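Local coordinates for protein EH1AB1 (PDB 6I8F) that probably hydrolyses carboxylic esters, as a metagenome-derived ester hydrolase with the alpha/beta-hydrolase fold, at residues Ala65-Gly70 with Arg82-Leu87; Gln127-Asp132 with Glu160-Asp165; Phe198-Tyr203 with Asp317-Val322; Val264-Tyr269 with Thr290-Tyr295. One frame throughout, in Å; residues are numbered along the deposited sequence.

Contact 1 (Ala65-Gly70 with Arg82-Leu87); sequences AEVANG and RRYRPL
R82 and N69 supply the side-chain hydrogen bond of this antiparallel hairpin. The R82 chain bends at its CG-CD bond (chi3 -61°), turning NE toward N69, and NE donates to N69 OD1 (2.8 Å, 167° at the hydrogen). The acceptor lies at the edge of the guanidinium, near its plane, and the donor meets a lone pair of the amide oxygen. The remaining R82 nitrogens form salt bridges with E111 and D114. A leucine in place of R82 would probably leave N69 OD1 without this donor and strip E111 and D114 of a positive partner.

Backbone bonds bind the two hydrogen-bonded pairs. R85 N reaches E66 O at 2.9 Å, and A68 and R83 exchange bonds both ways, R83 N to A68 O being 2.7 Å.

Apolar contacts lie on the face of V67, N69, R82 and Y84. Beta-branched V67 straddles two neighbours: CG1 meets the aliphatic stem of R82 (3.4 Å from CG), while V67 CG2 lies alongside Y84, 3.8 Å from CD2. Y84 is buried against helix 114-124.

Long arginines suit this surface hairpin: backbone hydrogen bonds and the R82-N69 bond join its strands, while R82's charge is met outside them.

Contact 2 (Gln127-Asp132 with Glu160-Asp165); sequences QVISID and ESFGAD
Strand 127-132 of the central sheet leads into helix 143-157, and the turn that leaves this helix comes back to meet the strand here: Q127 and I129 touch F162, with G163 and A164 beside them, in the connection of a beta-alpha-beta crossover. The polar link is a side chain reaching for a main-chain oxygen. Q127 has CG opposite its backbone N (chi1 176°) and an extended chain beyond, a reach that carries NE2 to F162 O at 2.8 Å. The bond is moderately bent, 152° at the hydrogen; F162 O lies close to the amide plane of Q127, while NE2 is tilted 20° from the plane of the carbonyl it meets. A long primary amide suits this buried place because its two ends serve different partners: NE2 also donates to T96 OG1, and OE1 accepts from R83 NH1. With both ends engaged, the amide's rotation is probably fixed.

The apolar half is lighter. I129 CD1 approaches F162 CB at 4.1 Å, the two side chains crossing at about a right angle, so the methyl meets the root of the phenylalanine as well as lying oblique to its ring. G163 takes up a left-handed backbone conformation, easy for glycine, that lets the chain swing from the turn into the short strand 164-165; A164 CB stays 4.1 Å from Q127 NE2, small enough to sit beside the amide.

Around this point F162 packs edge-to-face on F81 of strand 78-85 and against I155 of helix 143-157, which also covers I129, while strand 94-100 adjoins Q127, I129 and A164.

Contact 3 (Phe198-Tyr203 with Asp317-Val322); sequences FQMLIY and DEAAAV
M200 begins with CG opposite the backbone N (chi1 176°) and then bends about its CG-SD bond (chi3 -63°), so that the thioether reaches out from the strand and its methyl turns to the carbonyl of A319. M200 SD sits 3.8 Å from A319 CB, and M200 CE lies 3.8 Å from A319 O. A flexible methionine suits this spot, since its unbranched end can fit against the helix backbone, and the small alanine lets it come close.

I202 CD1 also meets A319 CB, at 4.2 Å, beside the sulfur. Earlier in the strand, F198 reaches the helix with the far end of its ring: V322 CG1 is at the ring edge, near its plane, 4.3 Å from F198 CZ. The side chains that meet are all apolar, as befits a contact buried between sheet and helix.

The strand axis and helix axis run at 170°, nearly antiparallel, and lie 10.1 Å apart. F263 of the adjoining strand 262-267 packs on F198, I202 and A319, and helix 114-124 flanks A320. Y203, just past the strand, touches S175, D270 and H300, probably the catalytic triad of an alpha/beta hydrolase. The helix also meets the second subunit, A321 against A321 and V322 against E318 of that chain.

Contact 4 (Val264-Tyr269 with Thr290-Tyr295); sequences VLTAGY and TTYVNY
T266 OG1 is gripped by two side chains of the neighbouring strand. N294 ND2 donates to it at 2.7 Å, and Y292 OH is hydrogen-bonded to it at 2.6 Å. The hydroxyl lies between the backbone N and carbonyl carbon of its own residue (chi1 58°), where it meets both partners; each crosses T266 at about a right angle. Threonine suits the place by adding a methyl, CG2, that rests 3.8 Å from Y292 CE1. A leucine in place of N294 would probably leave T266 OG1 without its amide donor and more free to turn about its CA-CB bond.

Regular parallel backbone bonds follow, V293 N to V264 O (2.9 Å), T266 N to V293 O, and Y295 N to T266 O (2.8 Å). These join the ends of a beta-alpha-beta unit whose crossover is helix 273-285. At the corner G268 N reaches Y295 O, 2.9 Å away, from above the carbonyl plane; the backbone is close enough to that oxygen here that glycine, with no side chain, fits the corner.

On the face toward helix 310-327, L265 CG packs alongside V293 CG1 (3.9 Å), and L265 CD1 meets Y295 CE1 obliquely (3.7 Å). Y295 OH is hydrogen-bonded to E318. Strand 290-295 continues the sheet into the second subunit as an antiparallel ladder, where T291 OG1 is hydrogen-bonded to E318 of that chain.

In the fold
All four contacts reach one mixed sheet, but at different depths. Contact 1 is a surface hairpin at one edge of the sheet, rich in arginines, one of them salt-bridged to residues beyond the contact. Contact 2, centred about 9 Å away, is buried; strand 78-85 of contact 1 lies next to strand 127-132 of contact 2. Contacts 3 and 4 are also buried and use neighbouring strands 198-202 and 262-267, their centres about 10 Å apart. Contact 3 is apolar sheet-to-helix packing, whereas contact 4 relies on strand pairing and a buried hydroxyl network. Contact 4 holds the strand at the sheet's other end, which the second subunit continues; its centre is about 28 Å from that of contact 1.

Contact 1 (Ala65-Gly70 with Arg82-Leu87)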
loop_
_atom_site.group_PDB
_atom_site.type_symbol
_atom_site.label_atom_id
_atom_site.label_comp_id
_atom_site.label_asym_id
_atom_site.label_seq_id
_atom_site.Cartn_x
_atom_site.Cartn_y
_atom_site.Cartn_z
ATOM N N ALA A 65 4.242 -23.937 -7.687
ATOM C CA ALA A 65 4.955 -24.652 -8.744
ATOM C C ALA A 65 5.861 -25.713 -8.120
ATOM O O ALA A 65 6.024 -26.800 -8.673
ATOM C CB ALA A 65 5.760 -23.695 -9.588
ATOM N N GLU A 66 6.456 -25.383 -6.968
ATOM C CA GLU A 66 7.447 -26.261 -6.350
ATOM C C GLU A 66 7.714 -25.803 -4.914
ATOM O O GLU A 66 7.693 -24.611 -4.623
ATOM C CB GLU A 66 8.714 -26.212 -7.200
ATOM C CG GLU A 66 9.816 -27.120 -6.753
ATOM C CD GLU A 66 11.152 -26.718 -7.351
ATOM O OE1 GLU A 66 11.511 -27.281 -8.422
ATOM O OE2 GLU A 66 11.830 -25.851 -6.758
ATOM N N VAL A 67 7.990 -26.768 -4.037
ATOM C CA VAL A 67 8.441 -26.493 -2.688
ATOM C C VAL A 67 9.718 -27.305 -2.449
ATOM O O VAL A 67 9.733 -28.499 -2.687
ATOM C CB VAL A 67 7.348 -26.812 -1.649
ATOM C CG1 VAL A 67 7.837 -26.596 -0.230
ATOM C CG2 VAL A 67 6.092 -25.996 -1.895
ATOM N N ALA A 68 10.765 -26.620 -1.974
ATOM C CA ALA A 68 12.098 -27.162 -1.788
ATOM C C ALA A 68 12.538 -26.971 -0.329
ATOM O O ALA A 68 12.411 -25.871 0.220
ATOM C CB ALA A 68 13.058 -26.493 -2.735
ATOM N N ASN A 69 13.066 -28.050 0.263
ATOM C CA ASN A 69 13.605 -28.071 1.623
ATOM C C ASN A 69 15.116 -28.297 1.564
ATOM O O ASN A 69 15.607 -29.141 0.814
ATOM C CB ASN A 69 12.982 -29.161 2.505
ATOM C CG ASN A 69 11.499 -28.965 2.747
ATOM O OD1 ASN A 69 11.002 -27.848 2.798
ATOM N ND2 ASN A 69 10.777 -30.050 2.913
ATOM N N GLY A 70 15.830 -27.529 2.384
ATOM C CA GLY A 70 17.239 -27.730 2.641
ATOM C C GLY A 70 17.674 -26.973 3.880
ATOM O O GLY A 70 16.834 -26.438 4.629
ATOM N N ARG A 82 12.670 -23.317 3.511
ATOM C CA ARG A 82 11.767 -23.890 2.540
ATOM C C ARG A 82 11.510 -22.844 1.451
ATOM O O ARG A 82 11.152 -21.712 1.749
ATOM C CB ARG A 82 10.499 -24.375 3.238
ATOM C CG ARG A 82 9.436 -24.877 2.272
ATOM C CD ARG A 82 8.287 -25.511 3.005
ATOM N NE ARG A 82 8.698 -26.666 3.784
ATOM C CZ ARG A 82 7.980 -27.185 4.773
ATOM N NH1 ARG A 82 6.752 -26.751 4.998
ATOM N NH2 ARG A 82 8.502 -28.116 5.553
ATOM N N ARG A 83 11.771 -23.222 0.201
ATOM C CA ARG A 83 11.591 -22.347 -0.947
ATOM C C ARG A 83 10.262 -22.688 -1.616
ATOM O O ARG A 83 9.928 -23.870 -1.788
ATOM C CB ARG A 83 12.710 -22.493 -1.983
ATOM C CG ARG A 83 14.108 -22.474 -1.389
ATOM C CD ARG A 83 15.152 -22.139 -2.431
ATOM N NE ARG A 83 15.382 -23.242 -3.341
ATOM C CZ ARG A 83 15.692 -23.119 -4.626
ATOM N NH1 ARG A 83 15.441 -21.992 -5.278
ATOM N NH2 ARG A 83 16.243 -24.137 -5.258
ATOM N N TYR A 84 9.522 -21.635 -1.970
ATOM C CA TYR A 84 8.269 -21.754 -2.663
ATOM C C TYR A 84 8.371 -21.031 -4.012
ATOM O O TYR A 84 8.648 -19.827 -4.056
ATOM C CB TYR A 84 7.149 -21.128 -1.839
ATOM C CG TYR A 84 7.007 -21.623 -0.425
ATOM C CD1 TYR A 84 7.745 -21.071 0.616
ATOM C CD2 TYR A 84 6.073 -22.595 -0.110
ATOM C CE1 TYR A 84 7.574 -21.492 1.928
ATOM C CE2 TYR A 84 5.894 -23.027 1.194
ATOM C CZ TYR A 84 6.636 -22.468 2.219
ATOM O OH TYR A 84 6.439 -22.896 3.504
ATOM N N ARG A 85 8.171 -21.781 -5.096
ATOM C CA ARG A 85 8.177 -21.229 -6.440
ATOM C C ARG A 85 6.734 -20.920 -6.817
ATOM O O ARG A 85 5.878 -21.802 -6.728
ATOM C CB ARG A 85 8.841 -22.217 -7.401
ATOM C CG ARG A 85 8.936 -21.720 -8.835
ATOM C CD ARG A 85 9.937 -22.512 -9.652
ATOM N NE ARG A 85 10.151 -21.832 -10.906
ATOM C CZ ARG A 85 11.100 -20.932 -11.156
ATOM N NH1 ARG A 85 12.149 -20.792 -10.360
ATOM N NH2 ARG A 85 10.984 -20.189 -12.242
ATOM N N PRO A 86 6.419 -19.674 -7.236
ATOM C CA PRO A 86 5.046 -19.302 -7.581
ATOM C C PRO A 86 4.509 -20.082 -8.796
ATOM O O PRO A 86 5.252 -20.341 -9.739
ATOM C CB PRO A 86 5.118 -17.802 -7.912
ATOM C CG PRO A 86 6.586 -17.515 -8.175
ATOM C CD PRO A 86 7.377 -18.577 -7.448
ATOM N N LEU A 87 3.228 -20.453 -8.750
ATOM C CA LEU A 87 2.535 -20.989 -9.918
ATOM C C LEU A 87 2.743 -20.069 -11.118
ATOM O O LEU A 87 2.581 -18.857 -11.002
ATOM C CB LEU A 87 1.040 -21.072 -9.635
ATOM C CG LEU A 87 0.560 -22.304 -8.888
ATOM C CD1 LEU A 87 -0.962 -22.275 -8.800
ATOM C CD2 LEU A 87 1.042 -23.581 -9.563
HETATM O O HOH W 1 11.188 -24.060 -4.908
#

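Contact 2 (Gln127-Asp132 with Glu160-Asp165)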
loop_
_atom_site.group_PDB
_atom_site.type_symbol
_atom_site.label_atom_id
_atom_site.label_comp_id
_atom_site.label_asym_id
_atom_site.label_seq_id
_atom_site.Cartn_x
_atom_site.Cartn_y
_atom_site.Cartn_z
ATOM N N GLN A 127 9.478 -15.716 -5.640
ATOM C CA GLN A 127 9.924 -16.813 -4.787
ATOM C C GLN A 127 9.805 -16.366 -3.322
ATOM O O GLN A 127 10.115 -15.224 -3.025
ATOM C CB GLN A 127 11.373 -17.181 -5.109
ATOM C CG GLN A 127 11.919 -18.264 -4.188
ATOM C CD GLN A 127 13.239 -18.843 -4.638
ATOM O OE1 GLN A 127 13.424 -20.056 -4.605
ATOM N NE2 GLN A 127 14.177 -17.986 -5.012
ATOM N N VAL A 128 9.342 -17.255 -2.435
ATOM C CA VAL A 128 9.443 -17.051 -0.976
ATOM C C VAL A 128 10.374 -18.126 -0.391
ATOM O O VAL A 128 10.334 -19.313 -0.771
ATOM C CB VAL A 128 8.065 -17.051 -0.286
ATOM C CG1 VAL A 128 8.174 -16.857 1.223
ATOM C CG2 VAL A 128 7.147 -15.992 -0.884
ATOM N N ILE A 129 11.248 -17.690 0.520
ATOM C CA ILE A 129 12.121 -18.589 1.264
ATOM C C ILE A 129 11.890 -18.340 2.748
ATOM O O ILE A 129 12.334 -17.321 3.261
ATOM C CB ILE A 129 13.600 -18.407 0.889
ATOM C CG1 ILE A 129 13.819 -18.573 -0.615
ATOM C CG2 ILE A 129 14.460 -19.377 1.689
ATOM C CD1 ILE A 129 15.235 -18.273 -1.070
ATOM N N SER A 130 11.200 -19.293 3.392
ATOM C CA SER A 130 10.860 -19.239 4.811
ATOM C C SER A 130 12.009 -19.828 5.649
ATOM O O SER A 130 12.567 -20.873 5.308
ATOM C CB SER A 130 9.567 -19.970 5.050
ATOM O OG SER A 130 9.180 -19.860 6.404
ATOM N N ILE A 131 12.359 -19.149 6.744
ATOM C CA ILE A 131 13.567 -19.455 7.490
ATOM C C ILE A 131 13.191 -20.038 8.852
ATOM O O ILE A 131 12.345 -19.490 9.569
ATOM C CB ILE A 131 14.473 -18.219 7.652
ATOM C CG1 ILE A 131 14.872 -17.592 6.311
ATOM C CG2 ILE A 131 15.693 -18.571 8.499
ATOM C CD1 ILE A 131 15.615 -18.508 5.383
ATOM N N ASP A 132 13.871 -21.133 9.190
ATOM C CA ASP A 132 13.727 -21.818 10.459
ATOM C C ASP A 132 14.897 -21.396 11.362
ATOM O O ASP A 132 15.929 -22.045 11.407
ATOM C CB ASP A 132 13.675 -23.330 10.233
ATOM C CG ASP A 132 12.953 -24.108 11.316
ATOM O OD1 ASP A 132 12.462 -23.484 12.293
ATOM O OD2 ASP A 132 12.877 -25.342 11.169
ATOM N N GLU A 160 22.147 -16.951 -6.732
ATOM C CA GLU A 160 21.919 -17.818 -7.893
ATOM C C GLU A 160 21.611 -19.263 -7.458
ATOM O O GLU A 160 20.765 -19.907 -8.077
ATOM C CB GLU A 160 23.102 -17.707 -8.850
ATOM C CG GLU A 160 23.140 -16.363 -9.544
ATOM C CD GLU A 160 24.207 -16.225 -10.612
ATOM O OE1 GLU A 160 25.301 -16.797 -10.416
ATOM O OE2 GLU A 160 23.948 -15.539 -11.630
ATOM N N SER A 161 22.264 -19.748 -6.395
ATOM C CA SER A 161 22.050 -21.104 -5.880
ATOM C C SER A 161 20.607 -21.259 -5.401
ATOM O O SER A 161 20.061 -22.336 -5.455
ATOM C CB SER A 161 22.996 -21.464 -4.747
ATOM O OG SER A 161 24.293 -20.942 -4.975
ATOM N N PHE A 162 20.024 -20.171 -4.887
ATOM C CA PHE A 162 18.657 -20.179 -4.377
ATOM C C PHE A 162 17.661 -19.726 -5.461
ATOM O O PHE A 162 16.497 -19.500 -5.161
ATOM C CB PHE A 162 18.585 -19.297 -3.127
ATOM C CG PHE A 162 19.324 -19.855 -1.939
ATOM C CD1 PHE A 162 20.665 -19.570 -1.738
ATOM C CD2 PHE A 162 18.684 -20.697 -1.038
ATOM C CE1 PHE A 162 21.346 -20.104 -0.658
ATOM C CE2 PHE A 162 19.367 -21.221 0.049
ATOM C CZ PHE A 162 20.698 -20.930 0.231
ATOM N N GLY A 163 18.116 -19.607 -6.717
ATOM C CA GLY A 163 17.272 -19.197 -7.840
ATOM C C GLY A 163 16.692 -17.803 -7.640
ATOM O O GLY A 163 15.549 -17.524 -8.058
ATOM N N ALA A 164 17.496 -16.935 -7.017
ATOM C CA ALA A 164 17.111 -15.604 -6.619
ATOM C C ALA A 164 17.848 -14.559 -7.455
ATOM O O ALA A 164 19.064 -14.643 -7.667
ATOM C CB ALA A 164 17.389 -15.389 -5.154
ATOM N N ASP A 165 17.082 -13.552 -7.875
ATOM C CA ASP A 165 17.608 -12.337 -8.451
ATOM C C ASP A 165 18.152 -11.454 -7.314
ATOM O O ASP A 165 17.390 -10.892 -6.516
ATOM C CB ASP A 165 16.525 -11.664 -9.290
ATOM C CG ASP A 165 16.931 -10.322 -9.858
ATOM O OD1 ASP A 165 18.111 -9.948 -9.707
ATOM O OD2 ASP A 165 16.046 -9.643 -10.412
#

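Contact 3 (Phe198-Tyr203 with Asp317-Val322)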
loop_
_atom_site.group_PDB
_atom_site.type_symbol
_atom_site.label_atom_id
_atom_site.label_comp_id
_atom_site.label_asym_id
_atom_site.label_seq_id
_atom_site.Cartn_x
_atom_site.Cartn_y
_atom_site.Cartn_z
ATOM N N PHE A 198 13.949 -4.553 -0.283
ATOM C CA PHE A 198 12.572 -4.290 0.149
ATOM C C PHE A 198 12.372 -4.959 1.505
ATOM O O PHE A 198 13.029 -5.964 1.773
ATOM C CB PHE A 198 11.592 -4.817 -0.902
ATOM C CG PHE A 198 10.121 -4.545 -0.674
ATOM C CD1 PHE A 198 9.314 -5.470 -0.038
ATOM C CD2 PHE A 198 9.533 -3.377 -1.139
ATOM C CE1 PHE A 198 7.957 -5.239 0.147
ATOM C CE2 PHE A 198 8.172 -3.149 -0.971
ATOM C CZ PHE A 198 7.389 -4.079 -0.321
ATOM N N GLN A 199 11.487 -4.398 2.339
ATOM C CA GLN A 199 11.168 -4.974 3.644
ATOM C C GLN A 199 9.644 -5.008 3.821
ATOM O O GLN A 199 8.963 -4.002 3.673
ATOM C CB GLN A 199 11.889 -4.245 4.787
ATOM C CG GLN A 199 11.568 -2.754 4.913
ATOM C CD GLN A 199 12.377 -2.060 5.987
ATOM O OE1 GLN A 199 12.470 -2.527 7.123
ATOM N NE2 GLN A 199 12.975 -0.925 5.644
ATOM N N MET A 200 9.120 -6.200 4.125
ATOM C CA MET A 200 7.699 -6.401 4.329
ATOM C C MET A 200 7.472 -6.643 5.822
ATOM O O MET A 200 7.733 -7.730 6.329
ATOM C CB MET A 200 7.183 -7.584 3.497
ATOM C CG MET A 200 5.709 -7.906 3.743
ATOM S SD MET A 200 5.209 -9.520 3.076
ATOM C CE MET A 200 5.480 -9.268 1.327
ATOM N N LEU A 201 7.022 -5.603 6.528
ATOM C CA LEU A 201 6.862 -5.651 7.974
ATOM C C LEU A 201 5.373 -5.783 8.324
ATOM O O LEU A 201 4.603 -4.833 8.224
ATOM C CB LEU A 201 7.482 -4.394 8.591
ATOM C CG LEU A 201 8.863 -3.985 8.075
ATOM C CD1 LEU A 201 9.332 -2.734 8.808
ATOM C CD2 LEU A 201 9.885 -5.100 8.225
ATOM N N ILE A 202 4.982 -6.996 8.720
ATOM C CA ILE A 202 3.599 -7.315 9.083
ATOM C C ILE A 202 3.472 -7.221 10.614
ATOM O O ILE A 202 4.068 -8.012 11.338
ATOM C CB ILE A 202 3.196 -8.710 8.570
ATOM C CG1 ILE A 202 3.463 -8.893 7.070
ATOM C CG2 ILE A 202 1.753 -9.011 8.954
ATOM C CD1 ILE A 202 2.853 -7.830 6.169
ATOM N N TYR A 203 2.675 -6.250 11.067
ATOM C CA TYR A 203 2.499 -5.873 12.478
ATOM C C TYR A 203 3.762 -6.193 13.271
ATOM O O TYR A 203 3.735 -7.012 14.182
ATOM C CB TYR A 203 1.217 -6.447 13.097
ATOM C CG TYR A 203 0.794 -7.840 12.711
ATOM C CD1 TYR A 203 1.511 -8.959 13.098
ATOM C CD2 TYR A 203 -0.368 -8.037 11.990
ATOM C CE1 TYR A 203 1.090 -10.238 12.761
ATOM C CE2 TYR A 203 -0.812 -9.306 11.659
ATOM C CZ TYR A 203 -0.083 -10.410 12.050
ATOM O OH TYR A 203 -0.538 -11.645 11.711
ATOM N N ASP A 317 -2.778 -10.887 0.239
ATOM C CA ASP A 317 -2.845 -10.469 -1.165
ATOM C C ASP A 317 -2.296 -9.042 -1.331
ATOM O O ASP A 317 -1.608 -8.752 -2.314
ATOM C CB ASP A 317 -4.272 -10.619 -1.700
ATOM C CG ASP A 317 -4.733 -12.068 -1.734
ATOM O OD1 ASP A 317 -3.891 -12.968 -1.470
ATOM O OD2 ASP A 317 -5.932 -12.301 -1.987
ATOM N N GLU A 318 -2.607 -8.139 -0.388
ATOM C CA GLU A 318 -2.115 -6.756 -0.476
ATOM C C GLU A 318 -0.583 -6.703 -0.318
ATOM O O GLU A 318 0.103 -6.025 -1.070
ATOM C CB GLU A 318 -2.783 -5.847 0.556
ATOM C CG GLU A 318 -2.278 -4.429 0.460
ATOM C CD GLU A 318 -3.014 -3.376 1.265
ATOM O OE1 GLU A 318 -3.942 -3.724 2.038
ATOM O OE2 GLU A 318 -2.630 -2.209 1.125
ATOM N N ALA A 319 -0.047 -7.396 0.683
ATOM C CA ALA A 319 1.401 -7.425 0.913
ATOM C C ALA A 319 2.118 -7.962 -0.337
ATOM O O ALA A 319 3.071 -7.357 -0.844
ATOM C CB ALA A 319 1.702 -8.266 2.127
ATOM N N ALA A 320 1.619 -9.091 -0.841
ATOM C CA ALA A 320 2.144 -9.743 -2.040
ATOM C C ALA A 320 2.072 -8.785 -3.239
ATOM O O ALA A 320 3.018 -8.677 -4.008
ATOM C CB ALA A 320 1.370 -11.018 -2.305
ATOM N N ALA A 321 0.929 -8.108 -3.386
ATOM C CA ALA A 321 0.666 -7.243 -4.518
ATOM C C ALA A 321 1.661 -6.082 -4.533
ATOM O O ALA A 321 2.200 -5.756 -5.564
ATOM C CB ALA A 321 -0.749 -6.726 -4.442
ATOM N N VAL A 322 1.879 -5.462 -3.368
ATOM C CA VAL A 322 2.749 -4.314 -3.268
ATOM C C VAL A 322 4.202 -4.741 -3.550
ATOM O O VAL A 322 4.943 -4.032 -4.235
ATOM C CB VAL A 322 2.588 -3.628 -1.899
ATOM C CG1 VAL A 322 3.649 -2.565 -1.659
ATOM C CG2 VAL A 322 1.194 -3.049 -1.716
#

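Contact 4 (Val264-Tyr269 with Thr290-Tyr295)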
loop_
_atom_site.group_PDB
_atom_site.type_symbol
_atom_site.label_atom_id
_atom_site.label_comp_id
_atom_site.label_asym_id
_atom_site.label_seq_id
_atom_site.Cartn_x
_atom_site.Cartn_y
_atom_site.Cartn_z
ATOM N N VAL A 264 4.486 -1.636 5.456
ATOM C CA VAL A 264 4.263 -1.761 6.905
ATOM C C VAL A 264 2.753 -1.886 7.140
ATOM O O VAL A 264 1.974 -1.017 6.734
ATOM C CB VAL A 264 4.863 -0.569 7.678
ATOM C CG1 VAL A 264 4.714 -0.757 9.177
ATOM C CG2 VAL A 264 6.322 -0.315 7.322
ATOM N N LEU A 265 2.345 -2.993 7.763
ATOM C CA LEU A 265 0.958 -3.276 8.009
ATOM C C LEU A 265 0.723 -3.303 9.524
ATOM O O LEU A 265 1.510 -3.923 10.252
ATOM C CB LEU A 265 0.594 -4.615 7.361
ATOM C CG LEU A 265 -0.869 -5.044 7.501
ATOM C CD1 LEU A 265 -1.304 -5.874 6.307
ATOM C CD2 LEU A 265 -1.094 -5.829 8.784
ATOM N N THR A 266 -0.345 -2.626 9.973
ATOM C CA THR A 266 -0.816 -2.752 11.343
ATOM C C THR A 266 -2.245 -3.302 11.375
ATOM O O THR A 266 -3.053 -3.102 10.457
ATOM C CB THR A 266 -0.724 -1.429 12.116
ATOM O OG1 THR A 266 -1.501 -0.451 11.424
ATOM C CG2 THR A 266 0.703 -0.958 12.300
ATOM N N ALA A 267 -2.535 -4.019 12.460
ATOM C CA ALA A 267 -3.879 -4.452 12.811
ATOM C C ALA A 267 -4.471 -3.430 13.791
ATOM O O ALA A 267 -3.767 -2.944 14.666
ATOM C CB ALA A 267 -3.833 -5.845 13.400
ATOM N N GLY A 268 -5.762 -3.117 13.619
ATOM C CA GLY A 268 -6.464 -2.079 14.387
ATOM C C GLY A 268 -6.541 -2.373 15.881
ATOM O O GLY A 268 -6.350 -1.477 16.691
ATOM N N TYR A 269 -6.852 -3.621 16.239
ATOM C CA TYR A 269 -7.040 -4.035 17.629
ATOM C C TYR A 269 -5.799 -4.811 18.075
ATOM O O TYR A 269 -5.853 -6.019 18.276
ATOM C CB TYR A 269 -8.317 -4.871 17.773
ATOM C CG TYR A 269 -8.809 -5.037 19.187
ATOM C CD1 TYR A 269 -8.758 -6.260 19.839
ATOM C CD2 TYR A 269 -9.363 -3.968 19.874
ATOM C CE1 TYR A 269 -9.220 -6.410 21.139
ATOM C CE2 TYR A 269 -9.831 -4.101 21.173
ATOM C CZ TYR A 269 -9.759 -5.326 21.809
ATOM O OH TYR A 269 -10.215 -5.451 23.088
ATOM N N THR A 290 7.629 4.201 1.202
ATOM C CA THR A 290 6.995 3.466 2.258
ATOM C C THR A 290 5.504 3.370 1.960
ATOM O O THR A 290 4.860 4.383 1.743
ATOM C CB THR A 290 7.220 4.132 3.620
ATOM O OG1 THR A 290 8.616 4.394 3.751
ATOM C CG2 THR A 290 6.720 3.292 4.777
ATOM N N THR A 291 4.984 2.146 1.978
ATOM C CA THR A 291 3.567 1.900 1.917
ATOM C C THR A 291 3.085 1.449 3.298
ATOM O O THR A 291 3.548 0.429 3.795
ATOM C CB THR A 291 3.256 0.819 0.880
ATOM O OG1 THR A 291 3.834 1.199 -0.371
ATOM C CG2 THR A 291 1.772 0.572 0.727
ATOM N N TYR A 292 2.171 2.210 3.903
ATOM C CA TYR A 292 1.619 1.905 5.213
ATOM C C TYR A 292 0.136 1.559 5.063
ATOM O O TYR A 292 -0.588 2.247 4.355
ATOM C CB TYR A 292 1.761 3.081 6.185
ATOM C CG TYR A 292 0.976 2.855 7.449
ATOM C CD1 TYR A 292 1.441 1.984 8.424
ATOM C CD2 TYR A 292 -0.276 3.417 7.628
ATOM C CE1 TYR A 292 0.707 1.726 9.572
ATOM C CE2 TYR A 292 -1.029 3.161 8.763
ATOM C CZ TYR A 292 -0.540 2.306 9.737
ATOM O OH TYR A 292 -1.273 2.056 10.863
ATOM N N VAL A 293 -0.309 0.505 5.749
ATOM C CA VAL A 293 -1.731 0.161 5.755
ATOM C C VAL A 293 -2.135 -0.300 7.154
ATOM O O VAL A 293 -1.395 -1.037 7.805
ATOM C CB VAL A 293 -2.091 -0.903 4.700
ATOM C CG1 VAL A 293 -1.285 -2.181 4.858
ATOM C CG2 VAL A 293 -3.584 -1.204 4.721
ATOM N N ASN A 294 -3.333 0.140 7.569
ATOM C CA ASN A 294 -3.967 -0.286 8.785
ATOM C C ASN A 294 -5.221 -1.079 8.420
ATOM O O ASN A 294 -6.031 -0.617 7.606
ATOM C CB ASN A 294 -4.306 0.882 9.717
ATOM C CG ASN A 294 -4.922 0.410 11.020
ATOM O OD1 ASN A 294 -6.072 0.721 11.316
ATOM N ND2 ASN A 294 -4.191 -0.381 11.779
ATOM N N TYR A 295 -5.349 -2.272 9.017
ATOM C CA TYR A 295 -6.528 -3.135 8.869
ATOM C C TYR A 295 -7.387 -2.973 10.126
ATOM O O TYR A 295 -7.126 -3.619 11.134
ATOM C CB TYR A 295 -6.132 -4.598 8.620
ATOM C CG TYR A 295 -5.867 -4.923 7.170
ATOM C CD1 TYR A 295 -4.799 -4.352 6.496
ATOM C CD2 TYR A 295 -6.698 -5.769 6.450
ATOM C CE1 TYR A 295 -4.564 -4.609 5.151
ATOM C CE2 TYR A 295 -6.472 -6.045 5.107
ATOM C CZ TYR A 295 -5.399 -5.458 4.455
ATOM O OH TYR A 295 -5.167 -5.689 3.133
#